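3-oxo-tetronate kinase (Haemophilus influenzae, PDB 1YZY) catalyses the ATP-dependent phosphorylation of 3-oxo-tetronate to 3-oxo-tetronate 4-phosphate in carbohydrate metabolism. Local coordinates at residues L104-L115 against F214-L223; E268-D276 against Y286-N297. All blocks are in the same frame, centred on the assembly; numbering follows the deposited sequence.

Contact 1: residues L104-L115 against F214-L223; sequences LNEDFTVITPAL and FKLVTGGSGL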
loop_
_atom_site.group_PDB
_atom_site.type_symbol
_atom_site.label_atom_id
_atom_site.label_comp_id
_atom_site.label_asym_id
_atom_site.label_seq_id
_atom_site.Cartn_x
_atom_site.Cartn_y
_atom_site.Cartn_z
ATOM N N LEU A 104 10.987 -22.694 1.689
ATOM C CA LEU A 104 11.823 -22.519 0.506
ATOM C C LEU A 104 13.086 -23.379 0.409
ATOM O O LEU A 104 13.695 -23.455 -0.663
ATOM C CB LEU A 104 12.196 -21.040 0.351
ATOM C CG LEU A 104 11.125 -20.125 -0.245
ATOM C CD1 LEU A 104 11.461 -18.676 0.018
ATOM C CD2 LEU A 104 10.999 -20.386 -1.740
ATOM N N ASN A 105 13.471 -24.041 1.500
ATOM C CA ASN A 105 14.691 -24.865 1.513
ATOM C C ASN A 105 15.930 -23.980 1.388
ATOM O O ASN A 105 16.936 -24.356 0.779
ATOM C CB ASN A 105 14.680 -25.899 0.383
ATOM C CG ASN A 105 14.177 -27.242 0.834
ATOM O OD1 ASN A 105 14.344 -27.624 1.996
ATOM N ND2 ASN A 105 13.584 -27.992 -0.090
ATOM N N GLU A 106 15.817 -22.777 1.936
ATOM C CA GLU A 106 16.887 -21.792 1.935
ATOM C C GLU A 106 17.308 -21.584 3.386
ATOM O O GLU A 106 16.545 -21.896 4.307
ATOM C CB GLU A 106 16.379 -20.479 1.337
ATOM C CG GLU A 106 15.989 -20.580 -0.123
ATOM C CD GLU A 106 17.185 -20.756 -1.027
ATOM O OE1 GLU A 106 17.922 -19.769 -1.217
ATOM O OE2 GLU A 106 17.394 -21.870 -1.542
ATOM N N ASP A 107 18.514 -21.066 3.601
ATOM C CA ASP A 107 18.994 -20.852 4.963
ATOM C C ASP A 107 19.632 -19.500 5.245
ATOM O O ASP A 107 20.247 -19.310 6.288
ATOM C CB ASP A 107 19.926 -21.995 5.400
ATOM C CG ASP A 107 20.810 -22.501 4.275
ATOM O OD1 ASP A 107 21.659 -21.730 3.781
ATOM O OD2 ASP A 107 20.655 -23.680 3.885
ATOM N N PHE A 108 19.445 -18.545 4.343
ATOM C CA PHE A 108 20.010 -17.216 4.539
ATOM C C PHE A 108 19.187 -16.160 3.807
ATOM O O PHE A 108 18.674 -16.414 2.717
ATOM C CB PHE A 108 21.474 -17.184 4.046
ATOM C CG PHE A 108 22.216 -15.920 4.405
ATOM C CD1 PHE A 108 22.497 -15.614 5.734
ATOM C CD2 PHE A 108 22.619 -15.031 3.418
ATOM C CE1 PHE A 108 23.164 -14.438 6.073
ATOM C CE2 PHE A 108 23.291 -13.846 3.752
ATOM C CZ PHE A 108 23.560 -13.554 5.079
ATOM N N THR A 109 19.076 -14.978 4.403
ATOM C CA THR A 109 18.339 -13.871 3.798
ATOM C C THR A 109 18.840 -12.570 4.419
ATOM O O THR A 109 19.633 -12.607 5.357
ATOM C CB THR A 109 16.794 -14.018 4.023
ATOM O OG1 THR A 109 16.089 -13.054 3.226
ATOM C CG2 THR A 109 16.424 -13.801 5.494
ATOM N N VAL A 110 18.407 -11.431 3.877
ATOM C CA VAL A 110 18.796 -10.110 4.391
ATOM C C VAL A 110 17.649 -9.385 5.099
ATOM O O VAL A 110 16.478 -9.673 4.872
ATOM C CB VAL A 110 19.337 -9.182 3.270
ATOM C CG1 VAL A 110 20.475 -9.861 2.542
ATOM C CG2 VAL A 110 18.224 -8.795 2.298
ATOM N N ILE A 111 18.008 -8.420 5.933
ATOM C CA ILE A 111 17.040 -7.640 6.688
ATOM C C ILE A 111 17.366 -6.169 6.491
ATOM O O ILE A 111 18.493 -5.747 6.750
ATOM C CB ILE A 111 17.132 -7.989 8.195
ATOM C CG1 ILE A 111 16.654 -9.422 8.427
ATOM C CG2 ILE A 111 16.400 -6.965 9.052
ATOM C CD1 ILE A 111 16.825 -9.878 9.838
ATOM N N THR A 112 16.402 -5.388 6.019
ATOM C CA THR A 112 16.637 -3.965 5.830
ATOM C C THR A 112 15.405 -3.089 5.692
ATOM O O THR A 112 14.760 -3.067 4.652
ATOM C CB THR A 112 17.604 -3.675 4.643
ATOM O OG1 THR A 112 17.713 -2.257 4.446
ATOM C CG2 THR A 112 17.121 -4.331 3.357
ATOM N N PRO A 113 14.999 -2.442 6.792
ATOM C CA PRO A 113 13.842 -1.546 6.799
ATOM C C PRO A 113 14.210 -0.107 6.442
ATOM O O PRO A 113 13.554 0.852 6.846
ATOM C CB PRO A 113 13.485 -1.481 8.287
ATOM C CG PRO A 113 14.783 -1.745 8.977
ATOM C CD PRO A 113 15.328 -2.863 8.165
ATOM N N ALA A 114 15.280 0.041 5.669
ATOM C CA ALA A 114 15.915 1.295 5.283
ATOM C C ALA A 114 15.514 1.915 3.946
ATOM O O ALA A 114 15.258 1.233 2.957
ATOM C CB ALA A 114 17.446 1.327 5.417
ATOM N N LEU A 115 15.521 3.244 3.963
ATOM C CA LEU A 115 15.259 4.129 2.836
ATOM C C LEU A 115 15.726 5.513 3.283
ATOM O O LEU A 115 14.953 6.374 3.699
ATOM C CB LEU A 115 13.782 4.177 2.454
ATOM C CG LEU A 115 13.501 5.006 1.195
ATOM C CD1 LEU A 115 14.475 4.632 0.086
ATOM C CD2 LEU A 115 12.062 4.782 0.745
ATOM N N PHE A 214 18.889 -14.060 -4.688
ATOM C CA PHE A 214 18.316 -14.561 -3.446
ATOM C C PHE A 214 16.878 -15.023 -3.715
ATOM O O PHE A 214 16.108 -14.325 -4.370
ATOM C CB PHE A 214 18.283 -13.455 -2.390
ATOM C CG PHE A 214 19.520 -13.371 -1.544
ATOM C CD1 PHE A 214 20.787 -13.394 -2.122
ATOM C CD2 PHE A 214 19.416 -13.220 -0.166
ATOM C CE1 PHE A 214 21.929 -13.260 -1.336
ATOM C CE2 PHE A 214 20.553 -13.086 0.628
ATOM C CZ PHE A 214 21.810 -13.105 0.042
ATOM N N LYS A 215 16.533 -16.207 -3.213
ATOM C CA LYS A 215 15.193 -16.772 -3.373
ATOM C C LYS A 215 14.230 -15.959 -2.507
ATOM O O LYS A 215 13.038 -15.863 -2.806
ATOM C CB LYS A 215 15.196 -18.220 -2.892
ATOM C CG LYS A 215 14.305 -19.153 -3.650
ATOM C CD LYS A 215 14.950 -19.564 -4.953
ATOM C CE LYS A 215 14.046 -20.511 -5.741
ATOM N NZ LYS A 215 12.749 -19.892 -6.171
ATOM N N LEU A 216 14.767 -15.410 -1.415
ATOM C CA LEU A 216 14.011 -14.602 -0.461
ATOM C C LEU A 216 14.783 -13.413 0.137
ATOM O O LEU A 216 15.952 -13.532 0.501
ATOM C CB LEU A 216 13.526 -15.487 0.696
ATOM C CG LEU A 216 12.897 -14.752 1.881
ATOM C CD1 LEU A 216 11.552 -14.162 1.469
ATOM C CD2 LEU A 216 12.735 -15.691 3.056
ATOM N N VAL A 217 14.119 -12.266 0.224
ATOM C CA VAL A 217 14.705 -11.079 0.824
ATOM C C VAL A 217 13.628 -10.432 1.701
ATOM O O VAL A 217 12.441 -10.671 1.497
ATOM C CB VAL A 217 15.229 -10.062 -0.238
ATOM C CG1 VAL A 217 16.224 -10.728 -1.184
ATOM C CG2 VAL A 217 14.101 -9.456 -1.008
ATOM N N THR A 218 14.040 -9.652 2.695
ATOM C CA THR A 218 13.097 -8.984 3.590
ATOM C C THR A 218 13.464 -7.505 3.782
ATOM O O THR A 218 14.603 -7.096 3.535
ATOM C CB THR A 218 13.010 -9.682 4.994
ATOM O OG1 THR A 218 14.043 -9.198 5.861
ATOM C CG2 THR A 218 13.130 -11.194 4.872
ATOM N N GLY A 219 12.473 -6.689 4.127
ATOM C CA GLY A 219 12.737 -5.282 4.347
ATOM C C GLY A 219 11.519 -4.396 4.218
ATOM O O GLY A 219 10.388 -4.877 4.240
ATOM N N GLY A 220 11.754 -3.089 4.176
ATOM C CA GLY A 220 10.672 -2.137 4.012
ATOM C C GLY A 220 10.453 -1.911 2.524
ATOM O O GLY A 220 10.510 -2.856 1.736
ATOM N N SER A 221 10.193 -0.669 2.128
ATOM C CA SER A 221 9.989 -0.377 0.711
ATOM C C SER A 221 11.292 -0.006 0.001
ATOM O O SER A 221 11.401 -0.146 -1.217
ATOM C CB SER A 221 8.986 0.753 0.543
ATOM O OG SER A 221 7.724 0.402 1.074
ATOM N N GLY A 222 12.251 0.519 0.765
ATOM C CA GLY A 222 13.531 0.922 0.211
ATOM C C GLY A 222 14.223 -0.079 -0.693
ATOM O O GLY A 222 14.589 0.255 -1.819
ATOM N N LEU A 223 14.448 -1.294 -0.207
ATOM C CA LEU A 223 15.120 -2.304 -1.021
ATOM C C LEU A 223 14.290 -2.730 -2.213
ATOM O O LEU A 223 14.823 -2.923 -3.312
ATOM C CB LEU A 223 15.469 -3.540 -0.187
ATOM C CG LEU A 223 16.056 -4.718 -0.970
ATOM C CD1 LEU A 223 17.385 -4.319 -1.606
ATOM C CD2 LEU A 223 16.242 -5.909 -0.055
HETATM O O HOH W 1 17.290 -16.493 -0.145
HETATM O O HOH W 2 14.126 -1.506 2.561
HETATM O O HOH W 3 12.005 1.238 3.645
#
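Strands 109-111 and 216-219 run side by side in the same direction, 9° apart with axes 5.1 Å at closest approach, yet backbone bonds are few: between the strands T218 N reaches V110 O weakly, and just past them G220 N gives T112 O a bond of 3.0 Å. Threonine hydroxyls and water fill in. T218 OG1 donates to V110 O at 2.7 Å, in the carbonyl plane and on a lone pair; its place between the backbone N and carbonyl carbon (chi1 85°) turns it to that oxygen, and Y81 is its second partner. From the facing strand T109 OG1 donates to L216 O at 2.8 Å, coming from above the carbonyl plane. One water links F108 O to L216 N; another joins T112 O and A114 O to L223 N. F214 lays its ring edge along T109, CE2 3.8 Å from V110 CG1, with CZ near the rim of the F108 ring. G222 CA meets A114 O at 3.3 Å in a nearly straight CH...O contact, a fit that depends on the bare glycine. Within the sugar-binding domain, an edge strand of a three-stranded parallel sheet thus lies along an end strand of the larger array, whose glycine-rich turn (G219, G220, G222) leads into helix 221-232.

Contact 2: residues E268-D276 against Y286-N297; sequences EKAPHFQLD and YIEQLYQWVIAN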
loop_
_atom_site.group_PDB
_atom_site.type_symbol
_atom_site.label_atom_id
_atom_site.label_comp_id
_atom_site.label_asym_id
_atom_site.label_seq_id
_atom_site.Cartn_x
_atom_site.Cartn_y
_atom_site.Cartn_z
ATOM N N GLU A 268 -16.768 23.950 -8.619
ATOM C CA GLU A 268 -16.649 25.125 -9.463
ATOM C C GLU A 268 -16.466 24.676 -10.918
ATOM O O GLU A 268 -16.831 25.396 -11.850
ATOM C CB GLU A 268 -15.428 25.926 -8.991
ATOM C CG GLU A 268 -15.043 27.129 -9.831
ATOM C CD GLU A 268 -13.613 27.586 -9.563
ATOM O OE1 GLU A 268 -13.225 27.692 -8.379
ATOM O OE2 GLU A 268 -12.873 27.828 -10.540
ATOM N N LYS A 269 -15.915 23.479 -11.096
ATOM C CA LYS A 269 -15.638 22.921 -12.419
ATOM C C LYS A 269 -16.626 21.890 -12.984
ATOM O O LYS A 269 -16.653 21.678 -14.204
ATOM C CB LYS A 269 -14.235 22.288 -12.432
ATOM C CG LYS A 269 -13.068 23.237 -12.180
ATOM C CD LYS A 269 -12.895 24.229 -13.319
ATOM C CE LYS A 269 -11.597 25.007 -13.181
ATOM N NZ LYS A 269 -11.499 25.731 -11.886
ATOM N N ALA A 270 -17.423 21.244 -12.133
ATOM C CA ALA A 270 -18.333 20.202 -12.624
ATOM C C ALA A 270 -19.679 20.033 -11.901
ATOM O O ALA A 270 -19.910 20.616 -10.838
ATOM C CB ALA A 270 -17.581 18.860 -12.655
ATOM N N PRO A 271 -20.600 19.241 -12.491
ATOM C CA PRO A 271 -21.915 19.004 -11.881
ATOM C C PRO A 271 -21.718 18.441 -10.478
ATOM O O PRO A 271 -20.978 17.478 -10.295
ATOM C CB PRO A 271 -22.524 17.943 -12.797
ATOM C CG PRO A 271 -21.917 18.249 -14.114
ATOM C CD PRO A 271 -20.481 18.493 -13.757
ATOM N N HIS A 272 -22.385 19.020 -9.496
ATOM C CA HIS A 272 -22.228 18.559 -8.131
ATOM C C HIS A 272 -23.559 18.451 -7.411
ATOM O O HIS A 272 -24.403 19.347 -7.479
ATOM C CB HIS A 272 -21.295 19.499 -7.375
ATOM C CG HIS A 272 -21.630 20.946 -7.557
ATOM N ND1 HIS A 272 -21.325 21.637 -8.710
ATOM C CD2 HIS A 272 -22.254 21.828 -6.743
ATOM C CE1 HIS A 272 -21.748 22.883 -8.599
ATOM N NE2 HIS A 272 -22.315 23.028 -7.415
ATOM N N PHE A 273 -23.714 17.358 -6.681
ATOM C CA PHE A 273 -24.924 17.098 -5.934
ATOM C C PHE A 273 -24.503 16.753 -4.518
ATOM O O PHE A 273 -23.916 15.701 -4.288
ATOM C CB PHE A 273 -25.668 15.921 -6.575
ATOM C CG PHE A 273 -27.039 15.677 -6.006
ATOM C CD1 PHE A 273 -27.213 15.382 -4.654
ATOM C CD2 PHE A 273 -28.156 15.726 -6.824
ATOM C CE1 PHE A 273 -28.476 15.141 -4.128
ATOM C CE2 PHE A 273 -29.429 15.484 -6.308
ATOM C CZ PHE A 273 -29.587 15.192 -4.957
ATOM N N GLN A 274 -24.790 17.640 -3.575
ATOM C CA GLN A 274 -24.437 17.386 -2.187
ATOM C C GLN A 274 -25.345 16.333 -1.551
ATOM O O GLN A 274 -26.567 16.493 -1.515
ATOM C CB GLN A 274 -24.496 18.668 -1.364
ATOM C CG GLN A 274 -24.179 18.427 0.098
ATOM C CD GLN A 274 -24.238 19.682 0.923
ATOM O OE1 GLN A 274 -24.584 20.754 0.425
ATOM N NE2 GLN A 274 -23.916 19.560 2.205
ATOM N N LEU A 275 -24.739 15.263 -1.051
ATOM C CA LEU A 275 -25.478 14.187 -0.410
ATOM C C LEU A 275 -25.961 14.689 0.955
ATOM O O LEU A 275 -25.151 15.033 1.821
ATOM C CB LEU A 275 -24.570 12.957 -0.260
ATOM C CG LEU A 275 -25.147 11.568 0.042
ATOM C CD1 LEU A 275 -24.081 10.531 -0.244
ATOM C CD2 LEU A 275 -25.632 11.439 1.486
ATOM N N ASP A 276 -27.280 14.779 1.117
ATOM C CA ASP A 276 -27.893 15.238 2.361
ATOM C C ASP A 276 -28.137 14.031 3.268
ATOM O O ASP A 276 -28.805 13.078 2.865
ATOM C CB ASP A 276 -29.213 15.955 2.048
ATOM C CG ASP A 276 -29.937 16.437 3.295
ATOM O OD1 ASP A 276 -29.328 17.177 4.098
ATOM O OD2 ASP A 276 -31.120 16.078 3.466
ATOM N N TYR A 286 -34.059 8.036 -2.590
ATOM C CA TYR A 286 -32.856 8.854 -2.704
ATOM C C TYR A 286 -31.785 8.264 -3.607
ATOM O O TYR A 286 -31.119 8.987 -4.337
ATOM C CB TYR A 286 -32.255 9.135 -1.330
ATOM C CG TYR A 286 -31.533 10.453 -1.286
ATOM C CD1 TYR A 286 -32.122 11.597 -1.818
ATOM C CD2 TYR A 286 -30.263 10.567 -0.714
ATOM C CE1 TYR A 286 -31.476 12.830 -1.788
ATOM C CE2 TYR A 286 -29.598 11.804 -0.676
ATOM C CZ TYR A 286 -30.217 12.932 -1.216
ATOM O OH TYR A 286 -29.598 14.164 -1.187
ATOM N N ILE A 287 -31.582 6.960 -3.514
ATOM C CA ILE A 287 -30.586 6.302 -4.335
ATOM C C ILE A 287 -30.996 6.353 -5.804
ATOM O O ILE A 287 -30.150 6.507 -6.685
ATOM C CB ILE A 287 -30.353 4.854 -3.848
ATOM C CG1 ILE A 287 -29.724 4.893 -2.446
ATOM C CG2 ILE A 287 -29.474 4.083 -4.832
ATOM C CD1 ILE A 287 -29.651 3.560 -1.744
ATOM N N GLU A 288 -32.294 6.236 -6.068
ATOM C CA GLU A 288 -32.782 6.282 -7.443
ATOM C C GLU A 288 -32.662 7.688 -8.012
ATOM O O GLU A 288 -32.391 7.860 -9.196
ATOM C CB GLU A 288 -34.234 5.808 -7.531
ATOM C CG GLU A 288 -34.756 5.643 -8.972
ATOM C CD GLU A 288 -34.072 4.518 -9.747
ATOM O OE1 GLU A 288 -33.593 3.547 -9.115
ATOM O OE2 GLU A 288 -34.030 4.593 -10.996
ATOM N N GLN A 289 -32.887 8.692 -7.172
ATOM C CA GLN A 289 -32.790 10.077 -7.609
ATOM C C GLN A 289 -31.341 10.403 -7.983
ATOM O O GLN A 289 -31.083 10.984 -9.035
ATOM C CB GLN A 289 -33.268 11.025 -6.508
ATOM C CG GLN A 289 -33.402 12.467 -6.970
ATOM C CD GLN A 289 -33.392 13.460 -5.827
ATOM O OE1 GLN A 289 -33.762 13.135 -4.700
ATOM N NE2 GLN A 289 -32.972 14.687 -6.115
ATOM N N LEU A 290 -30.412 10.052 -7.097
ATOM C CA LEU A 290 -28.986 10.287 -7.311
ATOM C C LEU A 290 -28.481 9.566 -8.554
ATOM O O LEU A 290 -27.620 10.086 -9.266
ATOM C CB LEU A 290 -28.171 9.806 -6.106
ATOM C CG LEU A 290 -28.348 10.467 -4.743
ATOM C CD1 LEU A 290 -27.605 9.661 -3.710
ATOM C CD2 LEU A 290 -27.839 11.887 -4.776
ATOM N N TYR A 291 -28.952 8.338 -8.760
ATOM C CA TYR A 291 -28.556 7.534 -9.917
ATOM C C TYR A 291 -28.941 8.222 -11.219
ATOM O O TYR A 291 -28.133 8.316 -12.149
ATOM C CB TYR A 291 -29.215 6.151 -9.851
ATOM C CG TYR A 291 -29.111 5.345 -11.130
ATOM C CD1 TYR A 291 -27.933 4.675 -11.465
ATOM C CD2 TYR A 291 -30.195 5.235 -11.997
ATOM C CE1 TYR A 291 -27.844 3.916 -12.628
ATOM C CE2 TYR A 291 -30.113 4.478 -13.165
ATOM C CZ TYR A 291 -28.939 3.820 -13.470
ATOM O OH TYR A 291 -28.868 3.039 -14.599
ATOM N N GLN A 292 -30.199 8.653 -11.289
ATOM C CA GLN A 292 -30.718 9.322 -12.470
ATOM C C GLN A 292 -29.951 10.607 -12.724
ATOM O O GLN A 292 -29.579 10.884 -13.862
ATOM C CB GLN A 292 -32.222 9.606 -12.326
ATOM C CG GLN A 292 -33.096 8.349 -12.208
ATOM C CD GLN A 292 -33.034 7.429 -13.432
ATOM O OE1 GLN A 292 -32.818 7.875 -14.562
ATOM N NE2 GLN A 292 -33.252 6.133 -13.206
ATOM N N TRP A 293 -29.711 11.376 -11.663
ATOM C CA TRP A 293 -28.968 12.631 -11.767
ATOM C C TRP A 293 -27.546 12.397 -12.320
ATOM O O TRP A 293 -27.103 13.099 -13.226
ATOM C CB TRP A 293 -28.917 13.329 -10.402
ATOM C CG TRP A 293 -28.152 14.637 -10.392
ATOM C CD1 TRP A 293 -28.668 15.890 -10.547
ATOM C CD2 TRP A 293 -26.737 14.811 -10.223
ATOM N NE1 TRP A 293 -27.668 16.832 -10.492
ATOM C CE2 TRP A 293 -26.473 16.196 -10.295
ATOM C CE3 TRP A 293 -25.666 13.926 -10.017
ATOM C CZ2 TRP A 293 -25.181 16.720 -10.173
ATOM C CZ3 TRP A 293 -24.379 14.451 -9.894
ATOM C CH2 TRP A 293 -24.152 15.836 -9.974
ATOM N N VAL A 294 -26.831 11.419 -11.774
ATOM C CA VAL A 294 -25.475 11.116 -12.239
ATOM C C VAL A 294 -25.417 10.807 -13.736
ATOM O O VAL A 294 -24.649 11.423 -14.468
ATOM C CB VAL A 294 -24.853 9.908 -11.472
ATOM C CG1 VAL A 294 -23.545 9.475 -12.129
ATOM C CG2 VAL A 294 -24.612 10.273 -10.022
ATOM N N ILE A 295 -26.192 9.815 -14.169
ATOM C CA ILE A 295 -26.207 9.406 -15.569
ATOM C C ILE A 295 -26.672 10.496 -16.537
ATOM O O ILE A 295 -26.308 10.479 -17.713
ATOM C CB ILE A 295 -27.034 8.114 -15.775
ATOM C CG1 ILE A 295 -28.513 8.358 -15.461
ATOM C CG2 ILE A 295 -26.512 7.008 -14.865
ATOM C CD1 ILE A 295 -29.419 7.189 -15.825
ATOM N N ALA A 296 -27.473 11.436 -16.045
ATOM C CA ALA A 296 -27.971 12.531 -16.869
ATOM C C ALA A 296 -26.961 13.665 -16.952
ATOM O O ALA A 296 -27.167 14.652 -17.670
ATOM C CB ALA A 296 -29.285 13.045 -16.321
ATOM N N ASN A 297 -25.869 13.519 -16.211
ATOM C CA ASN A 297 -24.808 14.516 -16.195
ATOM C C ASN A 297 -23.468 13.858 -16.490
ATOM O O ASN A 297 -22.420 14.368 -16.093
ATOM C CB ASN A 297 -24.758 15.228 -14.843
ATOM C CG ASN A 297 -25.863 16.251 -14.680
ATOM O OD1 ASN A 297 -25.926 17.234 -15.421
ATOM N ND2 ASN A 297 -26.718 16.049 -13.686
#
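F273 and W293 meet edge to face: the edge of the phenyl ring points at the indole's five-membered ring, centroids 5.0 Å apart and planes at 74°. The same indole face takes F273 CB, which stands 3.6 Å from the centroid of the six-membered ring, almost on its normal; the opposite face carries N297 ND2, toward the rim, and backbone of P271 and H272 lines the edge. On the F273 ring, L290 CD2 sits over one face, 3.4 Å from CE1, while Y286 OH and Q289 NE2 lie in plane at the edge. With CG anti to the backbone N (chi1 -172°), the phenyl reaches from strand 272-274 across to the helix, which runs nearly antiparallel at 166°. P271 CB packs on W293 CH2 at 3.9 Å and then on N297 CB. N297 ND2 is turned back to W293 O by a 3.0 Å bond, which helps hold the amide over the indole. The one hydrogen bond across is weak but straight, D276 N to Y286 OH at 3.3 Å; D276 also N-caps helix 277-282, its OD2 taking Q279 N. That single weak bond leaves aromatic and aliphatic packing, centred on F273 between W293 and L290, as the main link between helix and strand.

Overall arrangement
Contact 1 belongs to the sugar-binding N-terminal domain and contact 2 to the nucleotide-binding C-terminal domain; their centres are 49 Å apart, on opposite sides of the chain's centre, and their nearest atoms about 33 Å. Each involves a strand at an outer end of the strand array that runs through the chain, 216-219 at one end and 272-274 at the other. Contact 1 joins its strand to a second sheet, whereas contact 2 packs its strand against a helix. Contact 1 is far from the ATP residues inferred by similarity. Contact 2 lies nearer: the side chain of L275 is about 8 Å from that of T357 and about 12 Å from that of S254.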